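Local atomic coordinates of myosin-4 (Saccharomyces cerevisiae, PDB entry 3MMI), a protein that serves as the class V myosin of mRNA localization, recruited through SHE3 to ASH1 and other transcripts so that certain proteins accumulate only in the bud and daughter cell. Residues W104-N107 against L108-P112; Y137-D140 against L141-T145; H212-I215 against F216-L220; Q273-K276 against I277-K281; L290-D293 against F294-A297. One frame throughout, in Å; residues are numbered along the deposited sequence.

In the fold
All five are local contacts along an all-helical globular tail, and all lie within the dilute family region. Interactions 1 and 3 are buried; interactions 2 and 4 are partly buried, and interaction 5 lies at the surface. Interaction 1 runs from helix 97-108 into helix 111-119, which packs against the helix of interaction 2, and the two contacts touch. Interactions 4 and 5 adjoin as well, Ile-277 CG1 packing on Phe-292 CE1 at 3.7 Å. Chemistry follows place: interaction 3 holds a salt bridge and an aromatic pair, interaction 2 sets an apolar face against an exposed acidic and amide flank, interactions 1 and 4 turn side-chain donors onto carbonyls where helices end, and interaction 5 relies on rings.

Interaction 1 of 5, residues W104-N107 against L108-P112; sequences WLSN and LSRLP
Leu-108 N donates to Trp-104 O at 2.8 Å and Ser-109 N to Leu-105 O at 2.9 Å; beyond these two helical bonds, Arg-110 N bonds to Asn-107 O three residues back, and the backbone passes into a type I turn from Leu-108 to Leu-111. The side chains gather on one acceptor, Ser-106 O. Ser-109 OG reaches it at 3.0 Å, its hydroxyl standing between the backbone N and the carbonyl carbon (chi1 85°) and so swung back over the preceding turn. Arg-110 NE meets the same oxygen at 3.3 Å with a bent N-H angle of 136°. The two donors lie above opposite faces of the carbonyl plane, while the oxygen itself lies near the guanidinium plane. This is the C-terminal end of helix 97-108 in the globular tail, where side-chain donors take over a carbonyl as the chain turns into helix 111-119. Bent at chi2 (148°), the arginine carries NH2 on to a weak bond with Gln-206 O, and Ser-106 OG bonds to Phe-205 O. Leu-108 brings CG to 3.5 Å from Trp-104 O and rests on Val-85 of helix 71-91. Asn-107 OD1 takes the N-H of Ile-55.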
loop_
_atom_site.group_PDB
_atom_site.type_symbol
_atom_site.label_atom_id
_atom_site.label_comp_id
_atom_site.label_asym_id
_atom_site.label_seq_id
_atom_site.Cartn_x
_atom_site.Cartn_y
_atom_site.Cartn_z
ATOM N N TRP A 104 -14.355 -5.608 -3.032
ATOM C CA TRP A 104 -13.766 -6.778 -3.705
ATOM C C TRP A 104 -12.621 -7.375 -2.840
ATOM O O TRP A 104 -12.527 -8.603 -2.646
ATOM C CB TRP A 104 -13.326 -6.433 -5.156
ATOM C CG TRP A 104 -14.604 -6.203 -6.071
ATOM C CD1 TRP A 104 -15.013 -5.029 -6.678
ATOM C CD2 TRP A 104 -15.605 -7.186 -6.404
ATOM N NE1 TRP A 104 -16.175 -5.242 -7.386
ATOM C CE2 TRP A 104 -16.566 -6.549 -7.229
ATOM C CE3 TRP A 104 -15.776 -8.540 -6.093
ATOM C CZ2 TRP A 104 -17.694 -7.238 -7.745
ATOM C CZ3 TRP A 104 -16.869 -9.227 -6.611
ATOM C CH2 TRP A 104 -17.821 -8.570 -7.424
ATOM N N LEU A 105 -11.804 -6.502 -2.258
ATOM C CA LEU A 105 -10.638 -6.957 -1.555
ATOM C C LEU A 105 -11.056 -7.577 -0.266
ATOM O O LEU A 105 -10.515 -8.587 0.141
ATOM C CB LEU A 105 -9.624 -5.867 -1.304
ATOM C CG LEU A 105 -8.797 -5.556 -2.574
ATOM C CD1 LEU A 105 -8.156 -4.213 -2.582
ATOM C CD2 LEU A 105 -7.796 -6.670 -2.924
ATOM N N SER A 106 -12.062 -7.011 0.357
ATOM C CA SER A 106 -12.590 -7.640 1.533
ATOM C C SER A 106 -13.119 -9.046 1.293
ATOM O O SER A 106 -12.905 -9.911 2.127
ATOM C CB SER A 106 -13.715 -6.795 2.115
ATOM O OG SER A 106 -14.041 -7.421 3.344
ATOM N N ASN A 107 -13.754 -9.276 0.118
ATOM C CA ASN A 107 -14.246 -10.608 -0.293
ATOM C C ASN A 107 -13.054 -11.565 -0.584
ATOM O O ASN A 107 -13.016 -12.660 -0.083
ATOM C CB ASN A 107 -15.237 -10.481 -1.485
ATOM C CG ASN A 107 -16.723 -10.236 -1.004
ATOM O OD1 ASN A 107 -17.428 -11.186 -0.651
ATOM N ND2 ASN A 107 -17.158 -8.963 -0.983
ATOM N N LEU A 108 -12.107 -11.117 -1.408
ATOM C CA LEU A 108 -10.973 -11.994 -1.811
ATOM C C LEU A 108 -10.102 -12.333 -0.624
ATOM O O LEU A 108 -9.490 -13.425 -0.565
ATOM C CB LEU A 108 -10.085 -11.344 -2.853
ATOM C CG LEU A 108 -10.730 -11.120 -4.206
ATOM C CD1 LEU A 108 -9.642 -10.628 -5.133
ATOM C CD2 LEU A 108 -11.487 -12.338 -4.743
ATOM N N SER A 109 -10.113 -11.414 0.344
ATOM C CA SER A 109 -9.214 -11.511 1.461
ATOM C C SER A 109 -9.535 -12.700 2.320
ATOM O O SER A 109 -8.723 -13.106 3.144
ATOM C CB SER A 109 -9.143 -10.233 2.324
ATOM O OG SER A 109 -10.205 -10.251 3.287
ATOM N N ARG A 110 -10.660 -13.312 2.065
ATOM C CA ARG A 110 -11.103 -14.459 2.861
ATOM C C ARG A 110 -10.756 -15.788 2.169
ATOM O O ARG A 110 -10.930 -16.819 2.756
ATOM C CB ARG A 110 -12.652 -14.365 3.107
ATOM C CG ARG A 110 -13.055 -13.303 4.169
ATOM C CD ARG A 110 -14.375 -12.605 3.999
ATOM N NE ARG A 110 -14.376 -11.266 4.690
ATOM C CZ ARG A 110 -14.662 -11.166 5.969
ATOM N NH1 ARG A 110 -14.881 -12.257 6.652
ATOM N NH2 ARG A 110 -14.733 -10.029 6.566
ATOM N N LEU A 111 -10.378 -15.761 0.900
ATOM C CA LEU A 111 -10.033 -17.018 0.138
ATOM C C LEU A 111 -8.884 -17.829 0.781
ATOM O O LEU A 111 -9.002 -19.006 0.987
ATOM C CB LEU A 111 -9.697 -16.706 -1.319
ATOM C CG LEU A 111 -10.804 -16.573 -2.307
ATOM C CD1 LEU A 111 -10.259 -16.302 -3.647
ATOM C CD2 LEU A 111 -11.526 -17.930 -2.315
ATOM N N PRO A 112 -7.782 -17.179 1.172
ATOM C CA PRO A 112 -6.700 -17.875 1.879
ATOM C C PRO A 112 -7.084 -18.577 3.178
ATOM O O PRO A 112 -6.690 -19.741 3.389
ATOM C CB PRO A 112 -5.714 -16.738 2.168
ATOM C CG PRO A 112 -5.876 -15.841 1.096
ATOM C CD PRO A 112 -7.379 -15.789 0.903
#

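Interaction 2 of 5, residues Y137-D140 against L141-T145; sequences YLND and LENET
One face of the long helix 132-168 of the globular tail, close to its N-terminal end, carries this contact: Tyr-137 and Leu-141, one turn apart, meet on the side that packs against helix 71-91. Leu-141 CD2 stands 4.2 Å from Tyr-137 CE2, and the two side chains run across each other at a slant. Four residues apart, they leave the helix on the same flank, and both have CG anti to the backbone N. Leu-141 CD2 also lies 4.2 Å from Leu-138 CD2, which makes a small apolar group of three; Leu-141 goes on to touch Ile-78, and Leu-138 rests on Gln-118 and Lys-119 of helix 111-119. Beneath the side chains the helix is regular. Leu-141 N bonds to Tyr-137 O at 2.8 Å in the carbonyl plane, and Glu-144 N bonds to Asp-140 O at 2.9 Å. On the exposed flank Asp-140 and Glu-144 run side by side with their carboxylates almost coplanar, 8° apart, and Asp-140 OD2 comes within 4.0 Å of Glu-144 CG. Asn-139 and Asn-143 set their amide planes nearly perpendicular, at 82°. The polar ends near the packed side have outside partners: Tyr-137 OH bonds to Ser-74 OG, and Glu-142 OE1 forms a salt bridge with Lys-119. Asp-140 OD1 and Glu-144 OE2 remain 5.1 Å apart, so these like charges probably disfavour each other mildly, and the cohesion between the two segments rests on the backbone ladder and the apolar group.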
loop_
_atom_site.group_PDB
_atom_site.type_symbol
_atom_site.label_atom_id
_atom_site.label_comp_id
_atom_site.label_asym_id
_atom_site.label_seq_id
_atom_site.Cartn_x
_atom_site.Cartn_y
_atom_site.Cartn_z
ATOM N N TYR A 137 -3.619 -29.872 -2.760
ATOM C CA TYR A 137 -4.377 -28.874 -3.517
ATOM C C TYR A 137 -4.709 -27.613 -2.643
ATOM O O TYR A 137 -4.524 -26.507 -3.057
ATOM C CB TYR A 137 -5.665 -29.491 -4.139
ATOM C CG TYR A 137 -6.492 -28.471 -4.801
ATOM C CD1 TYR A 137 -6.204 -28.036 -6.084
ATOM C CD2 TYR A 137 -7.574 -27.859 -4.079
ATOM C CE1 TYR A 137 -6.941 -27.055 -6.670
ATOM C CE2 TYR A 137 -8.370 -26.867 -4.685
ATOM C CZ TYR A 137 -8.031 -26.468 -5.954
ATOM O OH TYR A 137 -8.732 -25.448 -6.557
ATOM N N LEU A 138 -5.215 -27.833 -1.439
ATOM C CA LEU A 138 -5.768 -26.772 -0.663
ATOM C C LEU A 138 -4.621 -25.923 -0.145
ATOM O O LEU A 138 -4.729 -24.691 -0.029
ATOM C CB LEU A 138 -6.602 -27.298 0.489
ATOM C CG LEU A 138 -7.973 -27.937 0.179
ATOM C CD1 LEU A 138 -8.421 -28.491 1.503
ATOM C CD2 LEU A 138 -8.954 -26.880 -0.319
ATOM N N ASN A 139 -3.513 -26.580 0.167
ATOM C CA ASN A 139 -2.281 -25.885 0.518
ATOM C C ASN A 139 -1.839 -24.947 -0.575
ATOM O O ASN A 139 -1.473 -23.789 -0.312
ATOM C CB ASN A 139 -1.170 -26.870 0.792
ATOM C CG ASN A 139 -0.087 -26.283 1.663
ATOM O OD1 ASN A 139 -0.312 -25.954 2.835
ATOM N ND2 ASN A 139 1.088 -26.137 1.092
ATOM N N ASP A 140 -1.985 -25.394 -1.811
ATOM C CA ASP A 140 -1.546 -24.618 -2.927
ATOM C C ASP A 140 -2.535 -23.526 -3.150
ATOM O O ASP A 140 -2.140 -22.438 -3.558
ATOM C CB ASP A 140 -1.445 -25.496 -4.148
ATOM C CG ASP A 140 -0.899 -24.797 -5.346
ATOM O OD1 ASP A 140 0.296 -24.468 -5.389
ATOM O OD2 ASP A 140 -1.648 -24.588 -6.279
ATOM N N LEU A 141 -3.825 -23.813 -2.907
ATOM C CA LEU A 141 -4.883 -22.839 -3.169
ATOM C C LEU A 141 -4.620 -21.643 -2.231
ATOM O O LEU A 141 -4.748 -20.484 -2.599
ATOM C CB LEU A 141 -6.274 -23.487 -2.959
ATOM C CG LEU A 141 -7.497 -22.580 -3.013
ATOM C CD1 LEU A 141 -7.692 -22.033 -4.395
ATOM C CD2 LEU A 141 -8.762 -23.317 -2.562
ATOM N N GLU A 142 -4.240 -21.969 -1.016
ATOM C CA GLU A 142 -4.006 -20.973 -0.036
ATOM C C GLU A 142 -2.805 -20.039 -0.415
ATOM O O GLU A 142 -2.915 -18.814 -0.358
ATOM C CB GLU A 142 -3.762 -21.602 1.298
ATOM C CG GLU A 142 -3.395 -20.546 2.270
ATOM C CD GLU A 142 -3.174 -21.088 3.649
ATOM O OE1 GLU A 142 -3.429 -22.244 3.849
ATOM O OE2 GLU A 142 -2.784 -20.380 4.599
ATOM N N ASN A 143 -1.708 -20.606 -0.898
ATOM C CA ASN A 143 -0.601 -19.765 -1.283
ATOM C C ASN A 143 -0.893 -18.973 -2.532
ATOM O O ASN A 143 -0.564 -17.775 -2.587
ATOM C CB ASN A 143 0.730 -20.525 -1.431
ATOM C CG ASN A 143 1.104 -21.343 -0.181
ATOM O OD1 ASN A 143 0.917 -20.918 0.955
ATOM N ND2 ASN A 143 1.652 -22.549 -0.408
ATOM N N GLU A 144 -1.528 -19.596 -3.496
ATOM C CA GLU A 144 -1.759 -18.934 -4.760
ATOM C C GLU A 144 -2.832 -17.841 -4.728
ATOM O O GLU A 144 -2.759 -16.868 -5.424
ATOM C CB GLU A 144 -2.103 -19.969 -5.821
ATOM C CG GLU A 144 -0.888 -20.696 -6.287
ATOM C CD GLU A 144 -0.106 -19.870 -7.253
ATOM O OE1 GLU A 144 -0.739 -19.385 -8.262
ATOM O OE2 GLU A 144 1.116 -19.730 -6.985
ATOM N N THR A 145 -3.881 -18.083 -3.970
ATOM C CA THR A 145 -4.937 -17.116 -3.751
ATOM C C THR A 145 -4.324 -15.845 -3.025
ATOM O O THR A 145 -4.563 -14.702 -3.402
ATOM C CB THR A 145 -5.985 -17.897 -2.947
ATOM O OG1 THR A 145 -7.122 -18.237 -3.777
ATOM C CG2 THR A 145 -6.341 -17.291 -1.758
#

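Interaction 3 of 5, residues H212-I215 against F216-L220; sequences HTKI and FNDTL
The aromatic pair comes first: the edge of the His-212 imidazole points at the face of Phe-216, with planes 81° apart and centroids 4.9 Å apart. The fit is offset, so His-212 CD2 sits 3.4 Å from Phe-216 CE2, near the ring's rim. Histidine CG is anti to its own amide nitrogen (chi1 -163°), which lays the imidazole alongside the phenyl group as both leave the helix. His-212 NE2 is bonded to Asp-199 OD1 of helix 185-204, a second hold that helps fix the turn of the imidazole, and Phe-216 makes a further edge-to-face contact with Trp-256.

The charged pair lies elsewhere on the helix. Lys-214 NZ and Asp-218 OD2 form a salt bridge at 2.6 Å, using the syn lone pair of the carboxylate. Bends at chi3 and chi4 bring the ammonium back down to the aspartate. Both ends have other partners too: NZ donates to Asp-352 O, while OD2 is bonded to Tyr-153 OH. Both residues are buried, so the bridge and these extra bonds probably help to stabilise the two charges there.

Among the bonds to the backbone, Ile-215 O accepts twice. Thr-219 N reaches it at 2.9 Å and Thr-219 OG1 at 2.7 Å, from opposite faces of the carbonyl plane. Asn-217 N to Thr-213 O is almost straight, at 177°.

Such pairing of residues four apart is characteristic of a regular alpha helix, here helix 209-234, packed between helices 132-168, 185-204 and 240-257 near the centre of the globular tail.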
loop_
_atom_site.group_PDB
_atom_site.type_symbol
_atom_site.label_atom_id
_atom_site.label_comp_id
_atom_site.label_asym_id
_atom_site.label_seq_id
_atom_site.Cartn_x
_atom_site.Cartn_y
_atom_site.Cartn_z
ATOM N N HIS A 212 -7.245 -4.248 8.306
ATOM C CA HIS A 212 -7.642 -2.831 8.492
ATOM C C HIS A 212 -6.447 -1.998 8.929
ATOM O O HIS A 212 -6.105 -0.984 8.344
ATOM C CB HIS A 212 -8.663 -2.800 9.610
ATOM C CG HIS A 212 -9.482 -1.555 9.684
ATOM N ND1 HIS A 212 -10.857 -1.597 9.763
ATOM C CD2 HIS A 212 -9.130 -0.246 9.817
ATOM C CE1 HIS A 212 -11.320 -0.369 9.948
ATOM N NE2 HIS A 212 -10.295 0.475 9.967
ATOM N N THR A 213 -5.756 -2.512 9.924
ATOM C CA THR A 213 -4.490 -1.930 10.357
ATOM C C THR A 213 -3.399 -2.018 9.312
ATOM O O THR A 213 -2.649 -1.050 9.112
ATOM C CB THR A 213 -3.928 -2.565 11.713
ATOM O OG1 THR A 213 -3.627 -3.974 11.520
ATOM C CG2 THR A 213 -4.972 -2.488 12.756
ATOM N N LYS A 214 -3.310 -3.127 8.582
ATOM C CA LYS A 214 -2.309 -3.150 7.470
ATOM C C LYS A 214 -2.600 -2.033 6.435
ATOM O O LYS A 214 -1.697 -1.331 5.985
ATOM C CB LYS A 214 -2.195 -4.566 6.836
ATOM C CG LYS A 214 -1.508 -4.590 5.585
ATOM C CD LYS A 214 -1.085 -5.977 5.132
ATOM C CE LYS A 214 0.329 -5.904 4.530
ATOM N NZ LYS A 214 0.375 -5.094 3.383
ATOM N N ILE A 215 -3.868 -1.925 6.017
ATOM C CA ILE A 215 -4.279 -0.888 5.042
ATOM C C ILE A 215 -3.839 0.525 5.529
ATOM O O ILE A 215 -3.354 1.358 4.737
ATOM C CB ILE A 215 -5.767 -0.945 4.696
ATOM C CG1 ILE A 215 -6.079 -2.194 3.867
ATOM C CG2 ILE A 215 -6.120 0.327 3.826
ATOM C CD1 ILE A 215 -7.394 -2.642 3.779
ATOM N N PHE A 216 -3.972 0.779 6.816
ATOM C CA PHE A 216 -3.616 2.079 7.313
ATOM C C PHE A 216 -2.072 2.292 7.325
ATOM O O PHE A 216 -1.611 3.387 7.079
ATOM C CB PHE A 216 -4.162 2.330 8.744
ATOM C CG PHE A 216 -5.685 2.671 8.811
ATOM C CD1 PHE A 216 -6.410 3.146 7.690
ATOM C CD2 PHE A 216 -6.367 2.529 10.009
ATOM C CE1 PHE A 216 -7.797 3.473 7.781
ATOM C CE2 PHE A 216 -7.762 2.837 10.099
ATOM C CZ PHE A 216 -8.453 3.311 8.970
ATOM N N ASN A 217 -1.303 1.255 7.733
ATOM C CA ASN A 217 0.162 1.254 7.549
ATOM C C ASN A 217 0.564 1.466 6.076
ATOM O O ASN A 217 1.434 2.277 5.823
ATOM C CB ASN A 217 0.845 -0.037 8.108
ATOM C CG ASN A 217 0.807 -0.106 9.656
ATOM O OD1 ASN A 217 0.292 -1.064 10.250
ATOM N ND2 ASN A 217 1.275 0.937 10.300
ATOM N N ASP A 218 -0.064 0.750 5.135
ATOM C CA ASP A 218 0.357 0.918 3.767
ATOM C C ASP A 218 0.019 2.300 3.216
ATOM O O ASP A 218 0.642 2.809 2.288
ATOM C CB ASP A 218 -0.198 -0.198 2.877
ATOM C CG ASP A 218 0.413 -1.563 3.195
ATOM O OD1 ASP A 218 1.455 -1.589 3.899
ATOM O OD2 ASP A 218 -0.165 -2.594 2.791
ATOM N N THR A 219 -1.081 2.832 3.725
ATOM C CA THR A 219 -1.539 4.158 3.368
ATOM C C THR A 219 -0.478 5.184 3.729
ATOM O O THR A 219 -0.125 6.047 2.923
ATOM C CB THR A 219 -2.903 4.481 4.049
ATOM O OG1 THR A 219 -3.918 3.682 3.415
ATOM C CG2 THR A 219 -3.301 5.969 3.816
ATOM N N LEU A 220 0.027 5.079 4.927
ATOM C CA LEU A 220 1.213 5.810 5.293
ATOM C C LEU A 220 2.503 5.460 4.502
ATOM O O LEU A 220 3.325 6.336 4.286
ATOM C CB LEU A 220 1.460 5.589 6.747
ATOM C CG LEU A 220 0.460 6.169 7.786
ATOM C CD1 LEU A 220 0.933 5.874 9.196
ATOM C CD2 LEU A 220 0.158 7.684 7.624
#

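Interaction 4 of 5, residues Q273-K276 against I277-K281; sequences QAVK and ILQLK
Lys-276, Ile-277 and Val-275 bury the most surface here, and backbone carbonyls are central to all three. Lys-276 O takes two donors, Gln-279 N at 3.0 Å and Leu-280 N at 3.2 Å, the first from above the carbonyl plane and the second nearly in line with the C=O. Ile-277 N bonds to Gln-273 O at 2.9 Å. Its side chain folds back over that same carbonyl, CD1 lying 3.4 Å from Gln-273 O, with CG1 beside the backbone N (chi1 -84°). The three residues belong to the last turns of helix 269-279 in the DIL domain, where the regular ladder frays: the i+4 bonds of Leu-278 N to Ala-274 O and Gln-279 N to Val-275 O are both weak. A stronger donor to Val-275 O is Gln-279 NE2, whose chain runs extended beyond CG and reaches that oxygen at 2.9 Å along an almost straight N-H line of 169°. The acceptor lies in the amide plane of the glutamine, although NE2 itself sits well above the plane of the carbonyl. NE2 also bonds to Asp-247 OD2 of helix 240-257, and so links the helix end to its neighbour. Ile-277 meets Ile-306 and Leu-307 of helix 300-308, and Val-275 rests on Val-246 of helix 240-257.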
loop_
_atom_site.group_PDB
_atom_site.type_symbol
_atom_site.label_atom_id
_atom_site.label_comp_id
_atom_site.label_asym_id
_atom_site.label_seq_id
_atom_site.Cartn_x
_atom_site.Cartn_y
_atom_site.Cartn_z
ATOM N N GLN A 273 13.342 11.112 8.071
ATOM C CA GLN A 273 14.778 11.353 8.054
ATOM C C GLN A 273 15.224 12.540 7.203
ATOM O O GLN A 273 16.129 13.206 7.583
ATOM C CB GLN A 273 15.572 10.122 7.667
ATOM C CG GLN A 273 15.280 8.901 8.450
ATOM C CD GLN A 273 16.113 8.750 9.640
ATOM O OE1 GLN A 273 16.473 9.700 10.317
ATOM N NE2 GLN A 273 16.427 7.531 9.929
ATOM N N ALA A 274 14.530 12.795 6.090
ATOM C CA ALA A 274 14.922 13.883 5.095
ATOM C C ALA A 274 14.718 15.191 5.841
ATOM O O ALA A 274 15.545 16.069 5.832
ATOM C CB ALA A 274 13.975 13.822 3.874
ATOM N N VAL A 275 13.572 15.338 6.521
ATOM C CA VAL A 275 13.402 16.630 7.157
ATOM C C VAL A 275 14.203 16.725 8.464
ATOM O O VAL A 275 14.589 17.840 8.896
ATOM C CB VAL A 275 11.892 17.036 7.377
ATOM C CG1 VAL A 275 11.130 17.025 6.005
ATOM C CG2 VAL A 275 11.208 16.151 8.412
ATOM N N LYS A 276 14.589 15.618 9.066
ATOM C CA LYS A 276 15.483 15.719 10.191
ATOM C C LYS A 276 16.871 16.117 9.738
ATOM O O LYS A 276 17.509 16.888 10.367
ATOM C CB LYS A 276 15.501 14.465 11.082
ATOM C CG LYS A 276 14.266 14.295 11.954
ATOM C CD LYS A 276 14.329 13.072 12.826
ATOM C CE LYS A 276 13.211 13.009 13.852
ATOM N NZ LYS A 276 12.929 14.264 14.523
ATOM N N ILE A 277 17.293 15.601 8.601
ATOM C CA ILE A 277 18.583 15.990 8.070
ATOM C C ILE A 277 18.662 17.505 7.930
ATOM O O ILE A 277 19.687 18.105 8.155
ATOM C CB ILE A 277 18.838 15.236 6.714
ATOM C CG1 ILE A 277 19.395 13.861 7.081
ATOM C CG2 ILE A 277 19.797 16.002 5.879
ATOM C CD1 ILE A 277 19.192 12.901 6.097
ATOM N N LEU A 278 17.553 18.114 7.541
ATOM C CA LEU A 278 17.523 19.500 7.253
ATOM C C LEU A 278 17.730 20.343 8.523
ATOM O O LEU A 278 18.175 21.536 8.485
ATOM C CB LEU A 278 16.182 19.849 6.603
ATOM C CG LEU A 278 16.087 19.551 5.101
ATOM C CD1 LEU A 278 14.611 19.740 4.646
ATOM C CD2 LEU A 278 17.099 20.369 4.253
ATOM N N GLN A 279 17.372 19.757 9.668
ATOM C CA GLN A 279 17.595 20.433 10.912
ATOM C C GLN A 279 18.957 20.140 11.591
ATOM O O GLN A 279 19.291 20.840 12.500
ATOM C CB GLN A 279 16.437 20.162 11.873
ATOM C CG GLN A 279 15.067 20.438 11.285
ATOM C CD GLN A 279 13.960 19.688 12.015
ATOM O OE1 GLN A 279 13.558 20.160 13.050
ATOM N NE2 GLN A 279 13.403 18.569 11.467
ATOM N N LEU A 280 19.708 19.111 11.196
ATOM C CA LEU A 280 21.066 18.943 11.708
ATOM C C LEU A 280 21.961 20.149 11.438
ATOM O O LEU A 280 21.868 20.815 10.413
ATOM C CB LEU A 280 21.759 17.634 11.307
ATOM C CG LEU A 280 20.899 16.381 11.625
ATOM C CD1 LEU A 280 21.355 15.062 10.864
ATOM C CD2 LEU A 280 20.716 16.164 13.138
ATOM N N LYS A 281 22.812 20.499 12.367
ATOM C CA LYS A 281 23.800 21.542 12.151
ATOM C C LYS A 281 25.117 20.844 11.956
ATOM O O LYS A 281 25.836 20.638 12.904
ATOM C CB LYS A 281 23.924 22.411 13.391
ATOM C CE LYS A 281 25.893 21.715 16.705
ATOM N NZ LYS A 281 25.272 20.475 17.219
#

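Interaction 5 of 5, residues L290-D293 against F294-A297; sequences LLFD and FWYA
Phe-292 presents the edge of its ring to a face of Trp-295 across a type II beta turn that runs from one to the other, just where helix 285-292 of the DIL domain ends. This is the tighter part of the contact. Phe-292 CD1 lies 4.0 Å from Trp-295 CE3, with planes 80° apart, and the centroid of the tryptophan's six-membered ring is 5.5 Å from that of the phenylalanine. With chi1 at -179°, opposite its own amide nitrogen, the indole is laid alongside Phe-292; Ala-297 CB takes the other face. Both rings reach Ile-303 of helix 300-308, and Phe-292 also packs on Leu-280. The backbone adds less, since the turn's bond from Trp-295 N to Phe-292 O is weak at 3.3 Å. The looser, outward side belongs to the exposed Phe-294, at the tip of the turn with positive phi, where its contact within the two segments is with its neighbour Asp-293. The aspartate meanwhile turns OD1 to a hydrogen bond with Tyr-327 OH. Its methylene makes a CH-pi contact: Asp-293 CB stands 3.9 Å from the centroid of the Phe-294 ring, only 2° off the ring normal.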
loop_
_atom_site.group_PDB
_atom_site.type_symbol
_atom_site.label_atom_id
_atom_site.label_comp_id
_atom_site.label_asym_id
_atom_site.label_seq_id
_atom_site.Cartn_x
_atom_site.Cartn_y
_atom_site.Cartn_z
ATOM N N LEU A 290 30.320 10.320 11.026
ATOM C CA LEU A 290 29.733 9.716 12.225
ATOM C C LEU A 290 28.238 9.520 12.124
ATOM O O LEU A 290 27.731 8.445 12.487
ATOM C CB LEU A 290 30.062 10.481 13.497
ATOM C CG LEU A 290 31.345 10.293 14.268
ATOM C CD1 LEU A 290 30.943 10.583 15.712
ATOM C CD2 LEU A 290 31.907 8.852 14.151
ATOM N N LEU A 291 27.573 10.516 11.532
ATOM C CA LEU A 291 26.131 10.404 11.314
ATOM C C LEU A 291 25.678 9.505 10.193
ATOM O O LEU A 291 24.712 8.737 10.411
ATOM C CB LEU A 291 25.522 11.768 11.267
ATOM C CG LEU A 291 25.520 12.464 12.644
ATOM C CD1 LEU A 291 25.209 13.954 12.587
ATOM C CD2 LEU A 291 24.508 11.863 13.610
ATOM N N PHE A 292 26.386 9.460 9.044
ATOM C CA PHE A 292 25.812 8.788 7.834
ATOM C C PHE A 292 26.567 7.605 7.215
ATOM O O PHE A 292 26.043 6.915 6.301
ATOM C CB PHE A 292 25.627 9.875 6.785
ATOM C CG PHE A 292 24.675 10.950 7.231
ATOM C CD1 PHE A 292 23.279 10.717 7.170
ATOM C CD2 PHE A 292 25.177 12.181 7.722
ATOM C CE1 PHE A 292 22.369 11.737 7.595
ATOM C CE2 PHE A 292 24.298 13.200 8.147
ATOM C CZ PHE A 292 22.873 12.984 8.103
ATOM N N ASP A 293 27.827 7.381 7.654
ATOM C CA ASP A 293 28.517 6.222 7.145
ATOM C C ASP A 293 27.775 5.025 7.678
ATOM O O ASP A 293 27.562 4.918 8.900
ATOM C CB ASP A 293 29.974 6.209 7.659
ATOM C CG ASP A 293 30.929 7.085 6.816
ATOM O OD1 ASP A 293 30.548 7.730 5.816
ATOM O OD2 ASP A 293 32.110 7.142 7.163
ATOM N N PHE A 294 27.445 4.082 6.836
ATOM C CA PHE A 294 26.811 2.831 7.310
ATOM C C PHE A 294 25.491 3.135 7.988
ATOM O O PHE A 294 25.137 2.498 8.982
ATOM C CB PHE A 294 27.659 1.993 8.312
ATOM C CG PHE A 294 29.134 2.201 8.234
ATOM C CD1 PHE A 294 29.844 2.087 7.022
ATOM C CD2 PHE A 294 29.843 2.501 9.403
ATOM C CE1 PHE A 294 31.295 2.304 7.000
ATOM C CE2 PHE A 294 31.261 2.708 9.377
ATOM C CZ PHE A 294 31.976 2.623 8.167
ATOM N N TRP A 295 24.769 4.086 7.389
ATOM C CA TRP A 295 23.429 4.452 7.745
ATOM C C TRP A 295 22.635 4.425 6.443
ATOM O O TRP A 295 22.870 5.207 5.522
ATOM C CB TRP A 295 23.525 5.841 8.379
ATOM C CG TRP A 295 22.214 6.456 8.883
ATOM C CD1 TRP A 295 21.761 6.494 10.219
ATOM C CD2 TRP A 295 21.196 7.158 8.104
ATOM N NE1 TRP A 295 20.555 7.139 10.289
ATOM C CE2 TRP A 295 20.180 7.553 9.018
ATOM C CE3 TRP A 295 21.037 7.447 6.752
ATOM C CZ2 TRP A 295 19.045 8.277 8.595
ATOM C CZ3 TRP A 295 19.998 8.126 6.347
ATOM C CH2 TRP A 295 18.967 8.555 7.255
ATOM N N TYR A 296 21.687 3.510 6.385
ATOM C CA TYR A 296 20.979 3.109 5.141
ATOM C C TYR A 296 19.460 3.477 5.022
ATOM O O TYR A 296 18.831 3.118 3.984
ATOM C CB TYR A 296 21.170 1.583 4.951
ATOM C CG TYR A 296 22.653 1.162 5.060
ATOM C CD1 TYR A 296 23.546 1.241 3.908
ATOM C CD2 TYR A 296 23.176 0.692 6.292
ATOM C CE1 TYR A 296 24.818 0.876 3.976
ATOM C CE2 TYR A 296 24.509 0.329 6.386
ATOM C CZ TYR A 296 25.332 0.418 5.209
ATOM O OH TYR A 296 26.626 0.030 5.303
ATOM N N ALA A 297 18.853 4.137 6.028
ATOM C CA ALA A 297 17.444 4.614 5.775
ATOM C C ALA A 297 17.294 5.450 4.364
ATOM O O ALA A 297 16.281 5.343 3.683
ATOM C CB ALA A 297 16.950 5.416 6.896
#